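Local coordinates for protein tartronate semialdehyde reductase (Salmonella typhimurium, PDB 1VPD) that probably catalyses the NAD(P)H-dependent reduction of tartronate semialdehyde to D-glycerate, the last step of galactarate breakdown, at residues N23-G28 and A42-A47; S30-D35 and E60-I65; V78-N83 and S110-A115; L137-G142 and D153-M158. All blocks are in the same frame, centred on the assembly; numbering follows the deposited sequence. Where two conformers were deposited one is given.

All four contacts belong to the NAD-binding Rossmann part of the chain and tie helices to its mixed sheet or to each other. Contacts 1 and 2 alternate along the sequence and share the region of strand 30-34: their centres are 13 Å apart, and they touch where Leu25 CD2 meets Leu31 CG at 3.8 Å. Contact 3 follows, pairing helices 72-80 and 103-114; it touches none of the others and lies about 27 Å from contact 1, centre to centre. Contact 4 comes last, on strand 137-142 and helix 145-156, and packs against contact 1 through Leu24 and against contact 2 through Leu154. Together they trace the layered packing of one dinucleotide-binding domain.

Contact 1 (N23-G28 and A42-A47); sequences NLLKAG and ADVIAA
Leu25 reaches straight across to the neighbouring helix, and a single methyl does nearly all the touching. Its CD1 lies 3.8 Å from Ala47 CB and 4.1 Å from Val44 CG1, so the branch end is lodged against two side chains one helical turn apart. Backbone oxygens add to the same seat: Leu25 CD1 is 3.7 Å from Ala47 O and 3.8 Å from Val44 O. The leucine gets there with CG opposite its carbonyl carbon (chi1 -69°) and a stretched chi2 of 166°, which sends CD1 outward. On the far side Val44 turns only CG1 to the leucine, its CB being directed more along the gap than across it, whereas Ala47 points its CB at the other helix. The helices 17-26 and 38-46 follow successive strands of the Rossmann fold and lie on one face of strand 30-34, where Val33 touches Val44. Helix 17-26 ends with a Schellman motif at Gly28, whose positive phi suits glycine. In one of its two conformers Asp43 pairs with Lys18 and Lys22 of helix 17-26, so this charged link between the same two helices is less certain.

Contact 2 (S30-D35 and E60-I65); sequences SLVVSD and EQCDVI
The side-chain oxygen of Gln61 is the polar atom to start from: OE1 rests 4.0 Å from Val32 CG1 and equally 4.0 Å from Val32 CG2, set over the fork of the valine. These are van der Waals distances, so the amide touches the two methyls without bonding to them. Gln61 arrives with its chain extended beyond CG, crossing the valine at about a right angle, and it is the oxygen end that comes in: NE2 stays 5.0 Å from Val32 CG1.

The second partner is the thiol of Cys62, one residue further on. Its SG comes to 3.8 Å from Val32 CG2 and 3.9 Å from Val32 CB, against one flank of the valine only. SG stands opposite the Cys62 carbonyl carbon (chi1 -60°), a setting that carries it toward strand 30-34. Val32 CG2 therefore has sulfur and amide oxygen as neighbours, while CG1 meets the oxygen alone.

Cys62 is where the chain leaves helix 55-61 on its way into strand 64-67. Strand 7-11 runs between strands 30-34 and 64-67 in the Rossmann sheet, and Cys62 comes near Gly9, which belongs to the predicted NAD-binding stretch. Val32 also packs on Ile58 of helix 55-61, whereas Leu31 turns to helix 17-26, as alternation along a strand requires. With no directional bond between the segments, the contact rests on van der Waals packing: the buried thiol serves as an apolar neighbour, and Gln61 OE1 only touches the valine methyls.

Contact 3 (V78-N83 and S110-A115); sequences VALGEN and SDALKA
Leu80 and Leu113 adopt the same kind of rotamer, and that is what brings their ends together. In each the CG lies opposite the carbonyl carbon and beside the backbone N, with chi1 at -52° in Leu80 and -70° in Leu113. A chi2 of -178° in Leu80 then sets CD1 anti to CA and leaves CD2 at the side, so that both branches reach the second helix, although its CB sets off along the gap and not across it.

Leu80 ends in a fork that straddles Ala112. Both CD1 and CD2 of Leu80 lie 3.9 Å from Ala112 CB, so the small methyl, aimed at the first helix, fits against the open end of the leucine. Leu80 CD2 has a second neighbour as well: Leu113 CD2 is 3.9 Å away, and Leu113 CG stands 4.1 Å from that same Leu80 methyl. The two leucines cross at a slant, meeting branch against branch. Leu113 CD2 also approaches the backbone of the opposite helix, at 4.2 Å from Ala79 O. Apart from the touch on Ala79 O, the contact is between aliphatic carbons at ordinary van der Waals distances.

The contact joins the helices that follow strands 64-67 and 94-97, neighbours in the sheet, with the short helix 85-88 between them in the chain. Ile86 of that short helix touches both Leu80 and Leu113, and Leu113 leans further on Val118 and on Met120 of strand 119-126, which seats helix 103-114 on the sheet.

Contact 4 (L137-G142 and D153-M158); sequences LSVMVG and DLMKAM
Selenium against methyl is the main apolar theme. Met155, present as selenomethionine, reaches out from helix 145-156 toward the strand and meets Val141 tip to tip, with Met155 SE 4.0 Å from Val141 CG2. Val139 CG1 is a looser neighbour at 4.5 Å from Met155 SE. These valines sit two apart on strand 137-142, so their side chains leave the same face, and the selenium comes over the pair of them. The Met155 chain runs out extended through chi2 (-177°) and bends at chi3 (-72°), which turns its terminal methyl off the line of approach.

A different kind of packing holds the other end, where an aliphatic side chain meets a carbonyl. Leu137 CD1 and CB each lie 3.9 Å from Met158 O, so the leucine runs alongside the oxygen. The backbones come nearest each other here, Leu137 CA and Met158 CA being 6.8 Å apart.

Beyond the two segments, Val162 touches Val139, Val141 and Met155, and Leu137 touches Met16 in the predicted NAD-binding stretch. This is the packing of a beta-alpha-beta unit: helix 145-156 covers strand 137-142 and leads to the parallel strand 161-166, extending the Rossmann sheet as in other HIBADH-related enzymes.

Contact 1 (N23-G28 and A42-A47)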
# COMPACT_ATOMS: atom_id res chain seq x y z
N ASN A 23 -14.02 0.97 -7.45
CA ASN A 23 -14.14 2.37 -7.77
C ASN A 23 -13.94 2.69 -9.25
O ASN A 23 -14.58 3.61 -9.77
CB ASN A 23 -13.23 3.23 -6.87
CG ASN A 23 -13.79 3.36 -5.47
OD1 ASN A 23 -15.02 3.37 -5.30
ND2 ASN A 23 -12.91 3.45 -4.45
N LEU A 24 -13.07 1.94 -9.92
CA LEU A 24 -12.88 2.13 -11.36
C LEU A 24 -14.15 1.72 -12.10
O LEU A 24 -14.56 2.40 -13.04
CB LEU A 24 -11.69 1.32 -11.89
CG LEU A 24 -10.28 1.79 -11.49
CD1 LEU A 24 -9.23 0.93 -12.18
CD2 LEU A 24 -10.05 3.26 -11.78
N LEU A 25 -14.77 0.63 -11.67
CA LEU A 25 -16.01 0.16 -12.31
C LEU A 25 -17.12 1.20 -12.16
O LEU A 25 -17.85 1.46 -13.10
CB LEU A 25 -16.45 -1.18 -11.75
CG LEU A 25 -15.56 -2.37 -12.11
CD1 LEU A 25 -15.87 -3.55 -11.25
CD2 LEU A 25 -15.69 -2.76 -13.58
N LYS A 26 -17.24 1.77 -10.96
CA LYS A 26 -18.20 2.83 -10.68
C LYS A 26 -17.95 4.09 -11.48
O LYS A 26 -18.89 4.80 -11.81
CB LYS A 26 -18.18 3.19 -9.20
CG LYS A 26 -18.87 2.17 -8.33
CD LYS A 26 -19.36 2.81 -7.03
CE LYS A 26 -18.84 2.06 -5.86
NZ LYS A 26 -19.20 0.60 -5.89
N ALA A 27 -16.70 4.37 -11.79
CA ALA A 27 -16.34 5.52 -12.61
C ALA A 27 -16.55 5.26 -14.11
O ALA A 27 -16.26 6.14 -14.92
CB ALA A 27 -14.89 5.92 -12.36
N GLY A 28 -16.96 4.05 -14.48
CA GLY A 28 -17.31 3.72 -15.86
C GLY A 28 -16.23 3.03 -16.69
O GLY A 28 -16.40 2.86 -17.90
N ALA A 42 -14.43 -13.43 -8.45
CA ALA A 42 -15.89 -13.55 -8.56
C ALA A 42 -16.62 -12.33 -8.03
O ALA A 42 -17.58 -11.86 -8.62
CB ALA A 42 -16.37 -14.79 -7.87
N ASP A 43 -16.12 -11.78 -6.92
CA ASP A 43 -16.70 -10.59 -6.32
C ASP A 43 -16.62 -9.40 -7.27
O ASP A 43 -17.56 -8.63 -7.43
CB ASP A 43 -15.94 -10.29 -5.02
CG ASP A 43 -16.54 -9.16 -4.23
OD1 ASP A 43 -16.59 -9.29 -2.99
OD2 ASP A 43 -16.97 -8.10 -4.74
N VAL A 44 -15.47 -9.21 -7.91
CA VAL A 44 -15.27 -8.08 -8.77
C VAL A 44 -16.00 -8.26 -10.12
O VAL A 44 -16.50 -7.30 -10.67
CB VAL A 44 -13.75 -7.75 -8.92
CG1 VAL A 44 -13.54 -6.60 -9.85
CG2 VAL A 44 -13.15 -7.41 -7.54
N ILE A 45 -16.09 -9.49 -10.61
CA ILE A 45 -16.92 -9.72 -11.81
C ILE A 45 -18.39 -9.44 -11.50
O ILE A 45 -19.09 -8.91 -12.33
CB ILE A 45 -16.85 -11.22 -12.22
CG1 ILE A 45 -15.52 -11.57 -12.90
CG2 ILE A 45 -18.04 -11.63 -13.13
CD1 ILE A 45 -15.32 -13.07 -13.08
N ALA A 46 -18.82 -9.75 -10.29
CA ALA A 46 -20.21 -9.46 -9.89
C ALA A 46 -20.48 -7.95 -9.91
O ALA A 46 -21.61 -7.53 -10.15
CB ALA A 46 -20.52 -10.08 -8.54
N ALA A 47 -19.44 -7.12 -9.71
CA ALA A 47 -19.57 -5.66 -9.83
C ALA A 47 -19.43 -5.13 -11.25
O ALA A 47 -19.53 -3.93 -11.47
CB ALA A 47 -18.55 -4.94 -8.92

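Contact 2 (S30-D35 and E60-I65)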
# COMPACT_ATOMS: atom_id res chain seq x y z
N SER A 30 -14.05 -0.14 -18.07
CA SER A 30 -14.22 -1.57 -18.31
C SER A 30 -12.94 -2.28 -17.88
O SER A 30 -11.86 -1.94 -18.35
CB SER A 30 -14.49 -1.84 -19.79
OG SER A 30 -15.66 -1.14 -20.19
N LEU A 31 -13.07 -3.26 -16.99
CA LEU A 31 -11.92 -3.95 -16.42
C LEU A 31 -11.85 -5.39 -16.84
O LEU A 31 -12.87 -6.05 -17.04
CB LEU A 31 -11.94 -3.91 -14.89
CG LEU A 31 -11.95 -2.57 -14.16
CD1 LEU A 31 -11.56 -2.80 -12.70
CD2 LEU A 31 -11.06 -1.56 -14.76
N VAL A 32 -10.63 -5.88 -16.99
CA VAL A 32 -10.34 -7.30 -17.04
C VAL A 32 -9.40 -7.60 -15.87
O VAL A 32 -8.27 -7.11 -15.84
CB VAL A 32 -9.69 -7.73 -18.38
CG1 VAL A 32 -9.65 -9.23 -18.47
CG2 VAL A 32 -10.45 -7.15 -19.57
N VAL A 33 -9.87 -8.42 -14.94
CA VAL A 33 -9.22 -8.60 -13.64
C VAL A 33 -8.71 -10.00 -13.39
O VAL A 33 -9.17 -10.98 -13.98
CB VAL A 33 -10.15 -8.14 -12.48
CG1 VAL A 33 -10.70 -6.78 -12.74
CG2 VAL A 33 -11.29 -9.14 -12.21
N SER A 34 -7.70 -10.09 -12.52
CA SER A 34 -7.23 -11.36 -12.02
C SER A 34 -6.70 -11.21 -10.59
O SER A 34 -6.35 -10.11 -10.16
CB SER A 34 -6.16 -11.95 -12.91
OG SER A 34 -5.77 -13.22 -12.43
N ASP A 35 -6.71 -12.33 -9.88
CA ASP A 35 -6.15 -12.47 -8.56
C ASP A 35 -5.89 -13.95 -8.32
O ASP A 35 -6.49 -14.80 -8.98
CB ASP A 35 -7.12 -11.91 -7.51
CG ASP A 35 -6.51 -11.88 -6.12
OD1 ASP A 35 -5.71 -10.94 -5.87
OD2 ASP A 35 -6.74 -12.74 -5.23
N GLU A 60 -2.86 -8.97 -23.47
CA GLU A 60 -3.30 -9.08 -24.88
C GLU A 60 -4.55 -8.24 -25.17
O GLU A 60 -4.76 -7.78 -26.30
CB GLU A 60 -3.53 -10.54 -25.24
CG GLU A 60 -2.23 -11.30 -25.42
CD GLU A 60 -2.36 -12.81 -25.51
OE1 GLU A 60 -3.36 -13.39 -25.06
OE2 GLU A 60 -1.40 -13.42 -26.04
N GLN A 61 -5.38 -8.04 -24.15
CA GLN A 61 -6.66 -7.37 -24.27
C GLN A 61 -6.69 -5.91 -23.80
O GLN A 61 -7.65 -5.20 -24.10
CB GLN A 61 -7.71 -8.14 -23.48
CG GLN A 61 -7.93 -9.57 -23.94
CD GLN A 61 -8.82 -10.31 -22.97
OE1 GLN A 61 -9.79 -9.76 -22.47
NE2 GLN A 61 -8.49 -11.56 -22.71
N CYS A 62 -5.70 -5.48 -23.02
CA CYS A 62 -5.75 -4.18 -22.35
C CYS A 62 -4.54 -3.34 -22.70
O CYS A 62 -3.43 -3.84 -22.68
CB CYS A 62 -5.79 -4.38 -20.82
SG CYS A 62 -7.20 -5.34 -20.22
N ASP A 63 -4.75 -2.06 -23.00
CA ASP A 63 -3.65 -1.16 -23.35
C ASP A 63 -2.96 -0.61 -22.11
O ASP A 63 -1.89 -0.02 -22.21
CB ASP A 63 -4.16 0.07 -24.12
CG ASP A 63 -4.67 -0.27 -25.51
OD1 ASP A 63 -4.13 -1.18 -26.18
OD2 ASP A 63 -5.62 0.38 -26.00
N VAL A 64 -3.64 -0.74 -20.98
CA VAL A 64 -3.09 -0.33 -19.67
C VAL A 64 -3.49 -1.37 -18.64
O VAL A 64 -4.62 -1.88 -18.65
CB VAL A 64 -3.54 1.10 -19.27
CG1 VAL A 64 -5.05 1.19 -19.12
CG2 VAL A 64 -2.82 1.56 -17.98
N ILE A 65 -2.56 -1.69 -17.74
CA ILE A 65 -2.78 -2.71 -16.73
C ILE A 65 -2.31 -2.13 -15.41
O ILE A 65 -1.20 -1.60 -15.34
CB ILE A 65 -1.96 -3.98 -17.03
CG1 ILE A 65 -2.37 -4.58 -18.38
CG2 ILE A 65 -2.17 -5.03 -15.94
CD1 ILE A 65 -1.22 -4.84 -19.28

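Contact 3 (V78-N83 and S110-A115)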
# COMPACT_ATOMS: atom_id res chain seq x y z
N VAL A 78 4.36 -11.61 -12.03
CA VAL A 78 3.21 -11.20 -12.83
C VAL A 78 3.63 -10.43 -14.10
O VAL A 78 3.06 -10.63 -15.19
CB VAL A 78 2.22 -10.38 -11.98
CG1 VAL A 78 1.24 -9.60 -12.85
CG2 VAL A 78 1.46 -11.29 -11.02
N ALA A 79 4.63 -9.57 -13.97
CA ALA A 79 5.02 -8.69 -15.07
C ALA A 79 5.94 -9.39 -16.06
O ALA A 79 5.82 -9.16 -17.27
CB ALA A 79 5.69 -7.41 -14.53
N LEU A 80 6.86 -10.22 -15.55
CA LEU A 80 7.97 -10.75 -16.35
C LEU A 80 8.02 -12.25 -16.49
O LEU A 80 8.76 -12.78 -17.32
CB LEU A 80 9.31 -10.28 -15.75
CG LEU A 80 9.46 -8.79 -15.49
CD1 LEU A 80 10.85 -8.53 -14.94
CD2 LEU A 80 9.22 -8.00 -16.75
N GLY A 81 7.22 -12.95 -15.70
CA GLY A 81 7.34 -14.39 -15.56
C GLY A 81 6.57 -15.13 -16.64
O GLY A 81 6.05 -14.53 -17.56
N GLU A 82 6.53 -16.45 -16.50
CA GLU A 82 5.79 -17.29 -17.43
C GLU A 82 4.32 -16.88 -17.40
O GLU A 82 3.73 -16.71 -16.33
CB GLU A 82 5.93 -18.77 -17.01
CG GLU A 82 5.00 -19.76 -17.71
CD GLU A 82 4.96 -21.12 -17.03
OE1 GLU A 82 5.80 -21.39 -16.14
OE2 GLU A 82 4.09 -21.93 -17.39
N ASN A 83 3.74 -16.73 -18.58
CA ASN A 83 2.39 -16.22 -18.73
C ASN A 83 2.19 -14.84 -18.10
O ASN A 83 1.11 -14.50 -17.68
CB ASN A 83 1.38 -17.23 -18.18
CG ASN A 83 1.29 -18.46 -19.05
OD1 ASN A 83 1.30 -18.34 -20.28
ND2 ASN A 83 1.23 -19.63 -18.43
N SER A 110 10.96 -1.92 -14.83
CA SER A 110 10.78 -0.93 -15.90
C SER A 110 11.75 -1.16 -17.06
O SER A 110 11.37 -1.09 -18.25
CB SER A 110 10.95 0.48 -15.34
OG SER A 110 10.81 1.46 -16.37
N ASP A 111 13.01 -1.43 -16.74
CA ASP A 111 14.03 -1.64 -17.79
C ASP A 111 13.72 -2.89 -18.59
O ASP A 111 13.87 -2.90 -19.82
CB ASP A 111 15.43 -1.76 -17.19
CG ASP A 111 15.99 -0.43 -16.74
OD1 ASP A 111 15.46 0.63 -17.12
OD2 ASP A 111 16.98 -0.37 -15.99
N ALA A 112 13.27 -3.95 -17.91
CA ALA A 112 12.92 -5.19 -18.59
C ALA A 112 11.73 -4.98 -19.52
O ALA A 112 11.73 -5.49 -20.65
CB ALA A 112 12.62 -6.28 -17.60
N LEU A 113 10.73 -4.23 -19.07
CA LEU A 113 9.55 -3.96 -19.89
C LEU A 113 9.89 -3.03 -21.06
O LEU A 113 9.39 -3.23 -22.18
CB LEU A 113 8.42 -3.35 -19.05
CG LEU A 113 7.79 -4.35 -18.07
CD1 LEU A 113 6.86 -3.66 -17.12
CD2 LEU A 113 7.06 -5.49 -18.81
N LYS A 114 10.76 -2.05 -20.82
CA LYS A 114 11.15 -1.09 -21.87
C LYS A 114 11.81 -1.78 -23.06
O LYS A 114 11.64 -1.34 -24.20
CB LYS A 114 12.09 -0.02 -21.30
CG LYS A 114 12.54 1.03 -22.33
CD LYS A 114 13.27 2.20 -21.68
CE LYS A 114 14.11 2.99 -22.68
NZ LYS A 114 13.54 3.02 -24.06
N ALA A 115 12.54 -2.86 -22.79
CA ALA A 115 13.19 -3.63 -23.85
C ALA A 115 12.17 -4.23 -24.83
O ALA A 115 12.49 -4.48 -25.99
CB ALA A 115 14.04 -4.71 -23.27

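Contact 4 (L137-G142 and D153-M158)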
# COMPACT_ATOMS: atom_id res chain seq x y z
N LEU A 137 -7.72 7.84 -1.47
CA LEU A 137 -6.28 7.55 -1.43
C LEU A 137 -5.44 8.67 -2.01
O LEU A 137 -5.86 9.33 -2.96
CB LEU A 137 -5.96 6.30 -2.25
CG LEU A 137 -6.54 4.98 -1.79
CD1 LEU A 137 -6.33 3.91 -2.86
CD2 LEU A 137 -5.91 4.55 -0.49
N SER A 138 -4.24 8.87 -1.47
CA SER A 138 -3.20 9.62 -2.14
C SER A 138 -2.35 8.65 -2.97
O SER A 138 -1.99 7.56 -2.49
CB SER A 138 -2.31 10.37 -1.15
OG SER A 138 -2.95 11.54 -0.67
N VAL A 139 -2.03 9.05 -4.18
CA VAL A 139 -1.22 8.28 -5.11
C VAL A 139 0.02 9.10 -5.41
O VAL A 139 -0.06 10.32 -5.65
CB VAL A 139 -2.03 7.99 -6.42
CG1 VAL A 139 -1.25 7.13 -7.36
CG2 VAL A 139 -3.35 7.32 -6.07
N MSE A 140 1.17 8.44 -5.39
CA MSE A 140 2.46 9.09 -5.56
C MSE A 140 3.20 8.34 -6.66
O MSE A 140 3.40 7.15 -6.56
CB MSE A 140 3.23 9.09 -4.23
CG MSE A 140 3.45 7.70 -3.62
SE MSE A 140 3.31 7.69 -1.65
CE MSE A 140 1.45 8.16 -1.47
N VAL A 141 3.61 9.05 -7.72
CA VAL A 141 3.94 8.40 -8.99
C VAL A 141 5.32 8.78 -9.51
O VAL A 141 5.68 9.96 -9.52
CB VAL A 141 2.90 8.80 -10.08
CG1 VAL A 141 3.11 7.96 -11.32
CG2 VAL A 141 1.48 8.66 -9.52
N GLY A 142 6.07 7.79 -9.97
CA GLY A 142 7.26 8.03 -10.76
C GLY A 142 7.08 7.53 -12.18
O GLY A 142 6.27 6.63 -12.45
N ASP A 153 -6.43 10.71 -15.12
CA ASP A 153 -7.83 10.52 -14.81
C ASP A 153 -8.13 9.11 -14.33
O ASP A 153 -8.93 8.94 -13.44
CB ASP A 153 -8.72 10.82 -16.03
CG ASP A 153 -8.77 12.30 -16.39
OD1 ASP A 153 -8.45 13.18 -15.56
OD2 ASP A 153 -9.14 12.68 -17.52
N LEU A 154 -7.49 8.12 -14.92
CA LEU A 154 -7.70 6.73 -14.53
C LEU A 154 -7.26 6.56 -13.07
O LEU A 154 -7.98 5.98 -12.26
CB LEU A 154 -6.87 5.80 -15.41
CG LEU A 154 -6.84 4.32 -14.99
CD1 LEU A 154 -8.23 3.71 -15.00
CD2 LEU A 154 -5.90 3.53 -15.86
N MSE A 155 -6.06 7.05 -12.75
CA MSE A 155 -5.56 6.93 -11.37
C MSE A 155 -6.43 7.74 -10.40
O MSE A 155 -6.73 7.29 -9.27
CB MSE A 155 -4.09 7.37 -11.29
CG MSE A 155 -3.14 6.41 -11.97
SE MSE A 155 -1.27 6.87 -11.82
CE MSE A 155 -1.19 8.42 -13.04
N LYS A 156 -6.86 8.92 -10.83
CA LYS A 156 -7.66 9.82 -9.99
C LYS A 156 -9.03 9.24 -9.65
O LYS A 156 -9.61 9.59 -8.64
CB LYS A 156 -7.78 11.21 -10.63
CG LYS A 156 -8.49 12.24 -9.79
CD LYS A 156 -7.66 12.67 -8.57
CE LYS A 156 -8.36 13.77 -7.77
NZ LYS A 156 -9.67 13.30 -7.20
N ALA A 157 -9.54 8.34 -10.49
CA ALA A 157 -10.81 7.67 -10.19
C ALA A 157 -10.80 6.83 -8.91
O ALA A 157 -11.87 6.50 -8.38
CB ALA A 157 -11.25 6.82 -11.38
N MSE A 158 -9.60 6.51 -8.40
CA MSE A 158 -9.44 5.74 -7.16
C MSE A 158 -9.00 6.60 -5.97
O MSE A 158 -8.84 6.07 -4.86
CB MSE A 158 -8.40 4.64 -7.37
CG MSE A 158 -8.84 3.54 -8.33
SE MSE A 158 -7.39 2.40 -8.90
CE MSE A 158 -6.41 3.70 -9.93